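Lipase (Rhizopus chinensis, PDB 6A0W) probably hydrolyses the ester bonds of triacylglycerols as a secreted fungal class 3 lipase, with an N-terminal segment that regulates its substrate-binding affinity. Local coordinates at residues A[220-232]-A[244-256]. Sequence-based numbering, arbitrary orientation.
Sequences GIPFHRTVHKRDI and LHPGVESWIKEDP. With SO4 (sulfate ion), chain C.
Strands 223-228 and 248-252 pair in parallel, with Arg225 beside Glu249 and Val227 beside Trp251, in the central sheet of the alpha/beta-hydrolase fold. Strand 197-202 flanks the first strand and strand 258-262 the second. Backbone bonds alternate between the two strands, from Val248 N to Phe223 O through to Lys229 N to Ile252 O.

The guanidinium of Arg225 lies flat on the His245 ring, centres 3.7 Å apart and planes at 2°. A bend at chi3 (-59°) turns the arginine end over that ring. Arg225 NE also donates to Pro246 O at 2.9 Å, and that oxygen lies somewhat out of the guanidinium plane. Water 1 lies at the guanidinium edge, accepting from NH2 and donating to the carbonyl of His245. His245 NE2 hydrogen-bonds Pro234 O, which holds the ring in turn. Glu249 OE1 is 4.1 Å from Arg225 NH2, too far for a salt bridge, while OE2 hydrogen-bonds Ser272 OG. Phe223 CE2 touches Pro246 CG at 3.9 Å.

On the face opposite Arg225 and Glu249, Thr226 OG1 and Ser250 OG share a hydrogen bond of 2.7 Å. Ser250 OG sits between its backbone N and carbonyl carbon (chi1 44°), which turns it to the threonine.

Beyond the strand, a type II' turn runs from His228 to Asp231. Asp231 OD2 hydrogen-bonds His284 ND1, consistent with the acid of a Ser-His-Asp triad with Ser172. The extended Lys229 chain reaches Glu254 in a salt bridge. His228 NE2 donates to sulfate O2 at 2.7 Å; this ion probably came from the crystallisation liquor. The indole of Trp251 meets the turn edge-on: Trp251 NE1 donates to a lone pair of Lys229 O at 2.8 Å, close to the ring plane.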
ATOM      1  N   GLY A 220       8.608 -10.075 -10.719  1.00 29.46           N
ATOM      2  CA  GLY A 220       9.083 -10.846  -9.531  1.00 27.77           C
ATOM      3  C   GLY A 220       9.365 -10.003  -8.294  1.00 29.48           C
ATOM      4  O   GLY A 220       9.749 -10.545  -7.252  1.00 26.98           O
ATOM      5  N   ILE A 221       9.149  -8.684  -8.357  1.00 27.24           N
ATOM      6  CA  ILE A 221       9.236  -7.874  -7.127  1.00 27.51           C
ATOM      7  C   ILE A 221       8.069  -8.251  -6.186  1.00 25.95           C
ATOM      8  O   ILE A 221       6.903  -8.095  -6.563  1.00 26.99           O
ATOM      9  CB  ILE A 221       9.119  -6.358  -7.399  1.00 32.31           C
ATOM     10  CG1 ILE A 221      10.257  -5.898  -8.328  1.00 35.23           C
ATOM     11  CG2 ILE A 221       9.184  -5.556  -6.075  1.00 27.70           C
ATOM     12  CD1 ILE A 221      11.665  -6.116  -7.809  1.00 32.60           C
ATOM     13  N   PRO A 222       8.372  -8.707  -4.966  1.00 28.19           N
ATOM     14  CA  PRO A 222       7.290  -9.101  -4.056  1.00 30.49           C
ATOM     15  C   PRO A 222       6.391  -7.911  -3.723  1.00 26.29           C
ATOM     16  O   PRO A 222       6.872  -6.835  -3.417  1.00 27.00           O
ATOM     17  CB  PRO A 222       8.060  -9.570  -2.807  1.00 28.47           C
ATOM     18  CG  PRO A 222       9.363 -10.063  -3.366  1.00 31.95           C
ATOM     19  CD  PRO A 222       9.692  -8.969  -4.352  1.00 31.61           C
ATOM     20  N   PHE A 223       5.118  -8.041  -4.046  1.00 26.52           N
ATOM     21  CA  PHE A 223       4.131  -7.028  -3.768  1.00 26.48           C
ATOM     22  C   PHE A 223       3.080  -7.613  -2.817  1.00 28.88           C
ATOM     23  O   PHE A 223       2.274  -8.442  -3.217  1.00 27.64           O
ATOM     24  CB  PHE A 223       3.488  -6.629  -5.095  1.00 28.00           C
ATOM     25  CG  PHE A 223       2.344  -5.649  -4.979  1.00 26.77           C
ATOM     26  CD1 PHE A 223       2.330  -4.683  -3.996  1.00 29.50           C
ATOM     27  CD2 PHE A 223       1.307  -5.671  -5.886  1.00 24.73           C
ATOM     28  CE1 PHE A 223       1.290  -3.792  -3.914  1.00 26.75           C
ATOM     29  CE2 PHE A 223       0.199  -4.857  -5.733  1.00 24.41           C
ATOM     30  CZ  PHE A 223       0.241  -3.854  -4.805  1.00 26.94           C
ATOM     31  N   HIS A 224       3.037  -7.099  -1.594  1.00 29.87           N
ATOM     32  CA  HIS A 224       2.150  -7.634  -0.566  1.00 29.07           C
ATOM     33  C   HIS A 224       0.976  -6.693  -0.372  1.00 26.27           C
ATOM     34  O   HIS A 224       1.171  -5.494  -0.163  1.00 29.75           O
ATOM     35  CB  HIS A 224       2.914  -7.739   0.753  1.00 28.01           C
ATOM     36  CG  HIS A 224       4.102  -8.624   0.691  1.00 29.06           C
ATOM     37  ND1 HIS A 224       4.050  -9.954   1.058  1.00 33.12           N
ATOM     38  CD2 HIS A 224       5.398  -8.356   0.402  1.00 32.90           C
ATOM     39  CE1 HIS A 224       5.256 -10.476   0.928  1.00 30.98           C
ATOM     40  NE2 HIS A 224       6.095  -9.522   0.562  1.00 30.21           N
ATOM     41  N   ARG A 225      -0.239  -7.205  -0.563  1.00 28.35           N
ATOM     42  CA  ARG A 225      -1.437  -6.414  -0.318  1.00 28.35           C
ATOM     43  C   ARG A 225      -2.179  -6.949   0.917  1.00 27.22           C
ATOM     44  O   ARG A 225      -2.971  -7.889   0.814  1.00 27.24           O
ATOM     45  CB  ARG A 225      -2.371  -6.443  -1.514  1.00 26.27           C
ATOM     46  CG  ARG A 225      -1.761  -5.880  -2.789  1.00 28.41           C
ATOM     47  CD  ARG A 225      -2.786  -5.726  -3.884  1.00 26.52           C
ATOM     48  NE  ARG A 225      -3.422  -6.979  -4.232  1.00 31.54           N
ATOM     49  CZ  ARG A 225      -4.614  -7.380  -3.803  1.00 36.20           C
ATOM     50  NH1 ARG A 225      -5.337  -6.602  -2.996  1.00 34.43           N
ATOM     51  NH2 ARG A 225      -5.124  -8.524  -4.278  1.00 30.96           N
ATOM     52  N   THR A 226      -1.993  -6.275   2.039  1.00 27.18           N
ATOM     53  CA  THR A 226      -2.765  -6.570   3.241  1.00 28.99           C
ATOM     54  C   THR A 226      -4.097  -5.831   3.238  1.00 29.82           C
ATOM     55  O   THR A 226      -4.192  -4.690   2.772  1.00 27.31           O
ATOM     56  CB  THR A 226      -1.968  -6.278   4.503  1.00 26.06           C
ATOM     57  OG1 THR A 226      -0.786  -7.079   4.499  1.00 25.68           O
ATOM     58  CG2 THR A 226      -2.830  -6.578   5.769  1.00 33.82           C
ATOM     59  N   VAL A 227      -5.157  -6.593   3.481  1.00 28.13           N
ATOM     60  CA  VAL A 227      -6.498  -6.069   3.555  1.00 29.66           C
ATOM     61  C   VAL A 227      -7.242  -6.443   4.823  1.00 35.49           C
ATOM     62  O   VAL A 227      -7.122  -7.567   5.308  1.00 32.90           O
ATOM     63  CB  VAL A 227      -7.309  -6.159   2.252  1.00 35.42           C
ATOM     64  CG1 VAL A 227      -6.566  -6.693   1.067  1.00 35.65           C
ATOM     65  CG2 VAL A 227      -8.751  -6.543   2.379  1.00 32.94           C
ATOM     66  N   HIS A 228      -7.753  -5.404   5.477  1.00 29.82           N
ATOM     67  CA  HIS A 228      -8.374  -5.492   6.808  1.00 31.95           C
ATOM     68  C   HIS A 228      -9.866  -5.676   6.712  1.00 35.27           C
ATOM     69  O   HIS A 228     -10.646  -4.770   6.314  1.00 33.75           O
ATOM     70  CB  HIS A 228      -8.074  -4.277   7.665  1.00 33.14           C
ATOM     71  CG  HIS A 228      -8.716  -4.327   9.026  1.00 36.39           C
ATOM     72  ND1 HIS A 228      -9.702  -3.443   9.413  1.00 30.92           N
ATOM     73  CD2 HIS A 228      -8.466  -5.113  10.108  1.00 32.12           C
ATOM     74  CE1 HIS A 228      -9.996  -3.651  10.688  1.00 38.20           C
ATOM     75  NE2 HIS A 228      -9.297  -4.688  11.119  1.00 38.43           N
ATOM     76  N   LYS A 229     -10.250  -6.906   7.044  1.00 31.89           N
ATOM     77  CA  LYS A 229     -11.642  -7.313   7.061  1.00 29.67           C
ATOM     78  C   LYS A 229     -12.432  -6.790   5.872  1.00 27.92           C
ATOM     79  O   LYS A 229     -12.216  -7.255   4.747  1.00 32.36           O
ATOM     80  CB  LYS A 229     -12.262  -6.896   8.392  1.00 28.68           C
ATOM     81  CG  LYS A 229     -11.609  -7.547   9.596  1.00 32.73           C
ATOM     82  CD  LYS A 229     -12.249  -7.156  10.916  1.00 34.16           C
ATOM     83  CE  LYS A 229     -11.331  -7.542  12.042  1.00 43.82           C
ATOM     84  NZ  LYS A 229     -11.915  -7.244  13.356  1.00 40.55           N
ATOM     85  N   ARG A 230     -13.377  -5.874   6.116  1.00 25.74           N
ATOM     86  CA  ARG A 230     -14.318  -5.432   5.090  1.00 30.81           C
ATOM     87  C   ARG A 230     -13.927  -4.077   4.444  1.00 28.45           C
ATOM     88  O   ARG A 230     -14.760  -3.434   3.805  1.00 30.76           O
ATOM     89  CB  ARG A 230     -15.730  -5.265   5.688  1.00 33.94           C
ATOM     90  CG  ARG A 230     -16.370  -6.537   6.212  1.00 39.44           C
ATOM     91  CD  ARG A 230     -17.684  -6.246   6.935  1.00 43.10           C
ATOM     92  NE  ARG A 230     -18.259  -7.438   7.562  1.00 41.02           N
ATOM     93  CZ  ARG A 230     -18.925  -8.376   6.893  1.00 37.68           C
ATOM     94  NH1 ARG A 230     -19.060  -8.308   5.580  1.00 39.88           N
ATOM     95  NH2 ARG A 230     -19.437  -9.411   7.543  1.00 54.90           N
ATOM     96  N   ASP A 231     -12.685  -3.651   4.622  1.00 31.53           N
ATOM     97  CA  ASP A 231     -12.180  -2.380   4.044  1.00 26.29           C
ATOM     98  C   ASP A 231     -12.595  -2.236   2.603  1.00 29.56           C
ATOM     99  O   ASP A 231     -12.306  -3.101   1.765  1.00 29.58           O
ATOM    100  CB  ASP A 231     -10.646  -2.352   4.207  1.00 27.82           C
ATOM    101  CG  ASP A 231      -9.995  -1.118   3.620  1.00 28.91           C
ATOM    102  OD1 ASP A 231     -10.745  -0.236   3.160  1.00 30.54           O
ATOM    103  OD2 ASP A 231      -8.738  -1.013   3.711  1.00 28.94           O
ATOM    104  N   ILE A 232     -13.346  -1.174   2.308  1.00 29.37           N
ATOM    105  CA  ILE A 232     -13.800  -0.923   0.931  1.00 28.39           C
ATOM    106  C   ILE A 232     -12.679  -0.658  -0.072  1.00 26.91           C
ATOM    107  O   ILE A 232     -12.814  -0.926  -1.269  1.00 27.27           O
ATOM    108  CB  ILE A 232     -14.799   0.230   0.878  1.00 28.65           C
ATOM    109  CG1 ILE A 232     -15.492   0.281  -0.466  1.00 32.42           C
ATOM    110  CG2 ILE A 232     -14.174   1.567   1.252  1.00 27.55           C
ATOM    111  CD1 ILE A 232     -16.682   1.199  -0.438  1.00 42.85           C
ATOM    112  N   LEU A 244      -7.303  -4.387 -12.215  1.00 35.97           N
ATOM    113  CA  LEU A 244      -6.984  -5.720 -11.682  1.00 33.49           C
ATOM    114  C   LEU A 244      -5.823  -5.649 -10.713  1.00 29.29           C
ATOM    115  O   LEU A 244      -4.862  -4.955 -10.993  1.00 30.46           O
ATOM    116  CB  LEU A 244      -6.640  -6.686 -12.808  1.00 33.95           C
ATOM    117  CG  LEU A 244      -6.509  -8.166 -12.442  1.00 35.67           C
ATOM    118  CD1 LEU A 244      -7.866  -8.724 -12.036  1.00 30.92           C
ATOM    119  CD2 LEU A 244      -5.961  -8.917 -13.662  1.00 39.32           C
ATOM    120  N   HIS A 245      -5.973  -6.254  -9.522  1.00 30.45           N
ATOM    121  CA  HIS A 245      -4.860  -6.348  -8.561  1.00 30.01           C
ATOM    122  C   HIS A 245      -3.874  -7.474  -8.951  1.00 33.69           C
ATOM    123  O   HIS A 245      -4.214  -8.655  -8.877  1.00 32.95           O
ATOM    124  CB  HIS A 245      -5.367  -6.706  -7.155  1.00 30.59           C
ATOM    125  CG  HIS A 245      -6.047  -5.600  -6.408  1.00 31.20           C
ATOM    126  ND1 HIS A 245      -5.374  -4.467  -5.980  1.00 33.10           N
ATOM    127  CD2 HIS A 245      -7.244  -5.583  -5.777  1.00 29.69           C
ATOM    128  CE1 HIS A 245      -6.168  -3.757  -5.199  1.00 32.44           C
ATOM    129  NE2 HIS A 245      -7.301  -4.423  -5.037  1.00 27.71           N
ATOM    130  N   PRO A 246      -2.598  -7.139  -9.076  1.00 28.37           N
ATOM    131  CA  PRO A 246      -1.532  -8.087  -8.870  1.00 27.33           C
ATOM    132  C   PRO A 246      -1.158  -8.182  -7.405  1.00 27.28           C
ATOM    133  O   PRO A 246      -1.750  -7.511  -6.576  1.00 30.69           O
ATOM    134  CB  PRO A 246      -0.394  -7.454  -9.656  1.00 32.65           C
ATOM    135  CG  PRO A 246      -0.614  -5.997  -9.422  1.00 30.51           C
ATOM    136  CD  PRO A 246      -2.079  -5.784  -9.330  1.00 29.78           C
ATOM    137  N   GLY A 247      -0.142  -8.960  -7.095  1.00 28.54           N
ATOM    138  CA  GLY A 247       0.304  -9.099  -5.725  1.00 29.51           C
ATOM    139  C   GLY A 247      -0.447 -10.201  -4.983  1.00 27.85           C
ATOM    140  O   GLY A 247      -1.372 -10.841  -5.490  1.00 31.86           O
ATOM    141  N   VAL A 248       0.066 -10.488  -3.811  1.00 26.42           N
ATOM    142  CA  VAL A 248      -0.430 -11.536  -2.955  1.00 30.53           C
ATOM    143  C   VAL A 248      -1.224 -10.907  -1.786  1.00 29.05           C
ATOM    144  O   VAL A 248      -0.698 -10.103  -0.988  1.00 26.94           O
ATOM    145  CB  VAL A 248       0.770 -12.327  -2.410  1.00 33.61           C
ATOM    146  CG1 VAL A 248       0.301 -13.333  -1.344  1.00 34.19           C
ATOM    147  CG2 VAL A 248       1.527 -13.002  -3.566  1.00 29.74           C
ATOM    148  N   GLU A 249      -2.517 -11.211  -1.747  1.00 31.16           N
ATOM    149  CA  GLU A 249      -3.418 -10.692  -0.699  1.00 30.25           C
ATOM    150  C   GLU A 249      -3.248 -11.426   0.646  1.00 34.77           C
ATOM    151  O   GLU A 249      -3.321 -12.663   0.684  1.00 36.07           O
ATOM    152  CB  GLU A 249      -4.868 -10.848  -1.186  1.00 30.51           C
ATOM    153  CG  GLU A 249      -5.878 -10.221  -0.229  1.00 27.21           C
ATOM    154  CD  GLU A 249      -7.315 -10.299  -0.679  1.00 31.82           C
ATOM    155  OE1 GLU A 249      -7.605 -10.677  -1.847  1.00 29.28           O
ATOM    156  OE2 GLU A 249      -8.146  -9.852   0.145  1.00 29.91           O
ATOM    157  N   SER A 250      -2.945 -10.669   1.705  1.00 29.96           N
ATOM    158  CA  SER A 250      -3.003 -11.145   3.064  1.00 28.31           C
ATOM    159  C   SER A 250      -4.199 -10.494   3.761  1.00 35.87           C
ATOM    160  O   SER A 250      -4.268  -9.265   3.859  1.00 29.76           O
ATOM    161  CB  SER A 250      -1.699 -10.841   3.798  1.00 31.35           C
ATOM    162  OG  SER A 250      -1.215  -9.531   3.542  1.00 28.77           O
ATOM    163  N   TRP A 251      -5.224 -11.293   4.067  1.00 28.74           N
ATOM    164  CA  TRP A 251      -6.535 -10.787   4.509  1.00 28.56           C
ATOM    165  C   TRP A 251      -6.709 -11.019   6.009  1.00 31.44           C
ATOM    166  O   TRP A 251      -6.745 -12.167   6.443  1.00 32.68           O
ATOM    167  CB  TRP A 251      -7.644 -11.493   3.757  1.00 30.73           C
ATOM    168  CG  TRP A 251      -9.013 -11.018   4.081  1.00 32.12           C
ATOM    169  CD1 TRP A 251      -9.379  -9.775   4.465  1.00 33.78           C
ATOM    170  CD2 TRP A 251     -10.216 -11.781   3.995  1.00 33.08           C
ATOM    171  NE1 TRP A 251     -10.748  -9.686   4.542  1.00 36.86           N
ATOM    172  CE2 TRP A 251     -11.283 -10.913   4.263  1.00 34.38           C
ATOM    173  CE3 TRP A 251     -10.493 -13.105   3.692  1.00 34.25           C
ATOM    174  CZ2 TRP A 251     -12.596 -11.343   4.303  1.00 35.98           C
ATOM    175  CZ3 TRP A 251     -11.809 -13.516   3.655  1.00 37.58           C
ATOM    176  CH2 TRP A 251     -12.847 -12.636   3.959  1.00 38.81           C
ATOM    177  N   ILE A 252      -6.741  -9.933   6.780  1.00 29.85           N
ATOM    178  CA  ILE A 252      -6.966  -9.975   8.212  1.00 30.43           C
ATOM    179  C   ILE A 252      -8.446 -10.197   8.453  1.00 32.36           C
ATOM    180  O   ILE A 252      -9.276  -9.342   8.164  1.00 31.89           O
ATOM    181  CB  ILE A 252      -6.624  -8.659   8.897  1.00 33.69           C
ATOM    182  CG1 ILE A 252      -5.175  -8.251   8.658  1.00 33.96           C
ATOM    183  CG2 ILE A 252      -6.856  -8.777  10.380  1.00 33.18           C
ATOM    184  CD1 ILE A 252      -4.876  -6.809   9.087  1.00 32.57           C
ATOM    185  N   LYS A 253      -8.789 -11.414   8.857  1.00 34.19           N
ATOM    186  CA  LYS A 253     -10.174 -11.754   9.140  1.00 33.59           C
ATOM    187  C   LYS A 253     -10.482 -11.460  10.602  1.00 28.50           C
ATOM    188  O   LYS A 253     -11.491 -10.841  10.922  1.00 31.36           O
ATOM    189  CB  LYS A 253     -10.441 -13.207   8.762  1.00 37.42           C
ATOM    190  CG  LYS A 253     -10.337 -13.459   7.269  1.00 34.44           C
ATOM    191  CD  LYS A 253     -10.729 -14.890   6.919  1.00 35.99           C
ATOM    192  CE  LYS A 253     -12.215 -15.177   7.076  1.00 36.07           C
ATOM    193  NZ  LYS A 253     -12.553 -16.623   6.894  1.00 37.56           N
ATOM    194  N   GLU A 254      -9.551 -11.775  11.489  1.00 33.82           N
ATOM    195  CA  GLU A 254      -9.705 -11.420  12.894  1.00 33.55           C
ATOM    196  C   GLU A 254      -8.367 -11.595  13.549  1.00 31.94           C
ATOM    197  O   GLU A 254      -7.754 -12.660  13.461  1.00 38.32           O
ATOM    198  CB  GLU A 254     -10.737 -12.371  13.560  1.00 38.99           C
ATOM    199  CG  GLU A 254     -10.924 -12.107  15.051  1.00 32.47           C
ATOM    200  CD  GLU A 254     -11.770 -10.870  15.350  1.00 35.61           C
ATOM    201  OE1 GLU A 254     -12.354 -10.273  14.413  1.00 32.14           O
ATOM    202  OE2 GLU A 254     -11.920 -10.544  16.553  1.00 38.41           O
ATOM    203  N   ASP A 255      -7.860 -10.557  14.186  1.00 29.96           N
ATOM    204  CA  ASP A 255      -6.616 -10.736  14.920  1.00 32.36           C
ATOM    205  C   ASP A 255      -6.838 -11.473  16.245  1.00 31.74           C
ATOM    206  O   ASP A 255      -7.937 -11.458  16.768  1.00 31.74           O
ATOM    207  CB  ASP A 255      -5.970  -9.383  15.189  1.00 39.16           C
ATOM    208  CG  ASP A 255      -5.122  -8.878  13.995  1.00 51.70           C
ATOM    209  OD1 ASP A 255      -4.324  -9.682  13.416  1.00 46.38           O
ATOM    210  OD2 ASP A 255      -5.220  -7.659  13.727  1.00 50.64           O
ATOM    211  N   PRO A 256      -5.772 -11.999  16.835  1.00 33.90           N
ATOM    212  CA  PRO A 256      -4.400 -11.813  16.327  1.00 31.85           C
ATOM    213  C   PRO A 256      -3.917 -12.860  15.306  1.00 36.26           C
ATOM    214  O   PRO A 256      -2.795 -12.725  14.826  1.00 36.69           O
ATOM    215  CB  PRO A 256      -3.531 -11.928  17.587  1.00 31.80           C
ATOM    216  CG  PRO A 256      -4.353 -12.806  18.499  1.00 40.94           C
ATOM    217  CD  PRO A 256      -5.806 -12.697  18.127  1.00 37.53           C
TER
HETATM  218  S   SO4 C 402      -7.255  -5.433  13.625  1.00 57.56           S
HETATM  219  O1  SO4 C 402      -7.084  -4.004  13.873  1.00 42.80           O
HETATM  220  O2  SO4 C 402      -8.704  -5.717  13.565  1.00 47.77           O
HETATM  221  O3  SO4 C 402      -6.633  -6.205  14.714  1.00 45.54           O
HETATM  222  O4  SO4 C 402      -6.593  -5.773  12.342  1.00 42.36           O
HETATM  223  O   HOH W   1      -3.643  -9.962  -6.231  1.00 32.26           O
HETATM  224  O   HOH W   2      -7.940  -8.340  -3.222  1.00 32.90           O
HETATM  225  O   HOH W   3      -9.446  -8.207  14.565  1.00 37.00           O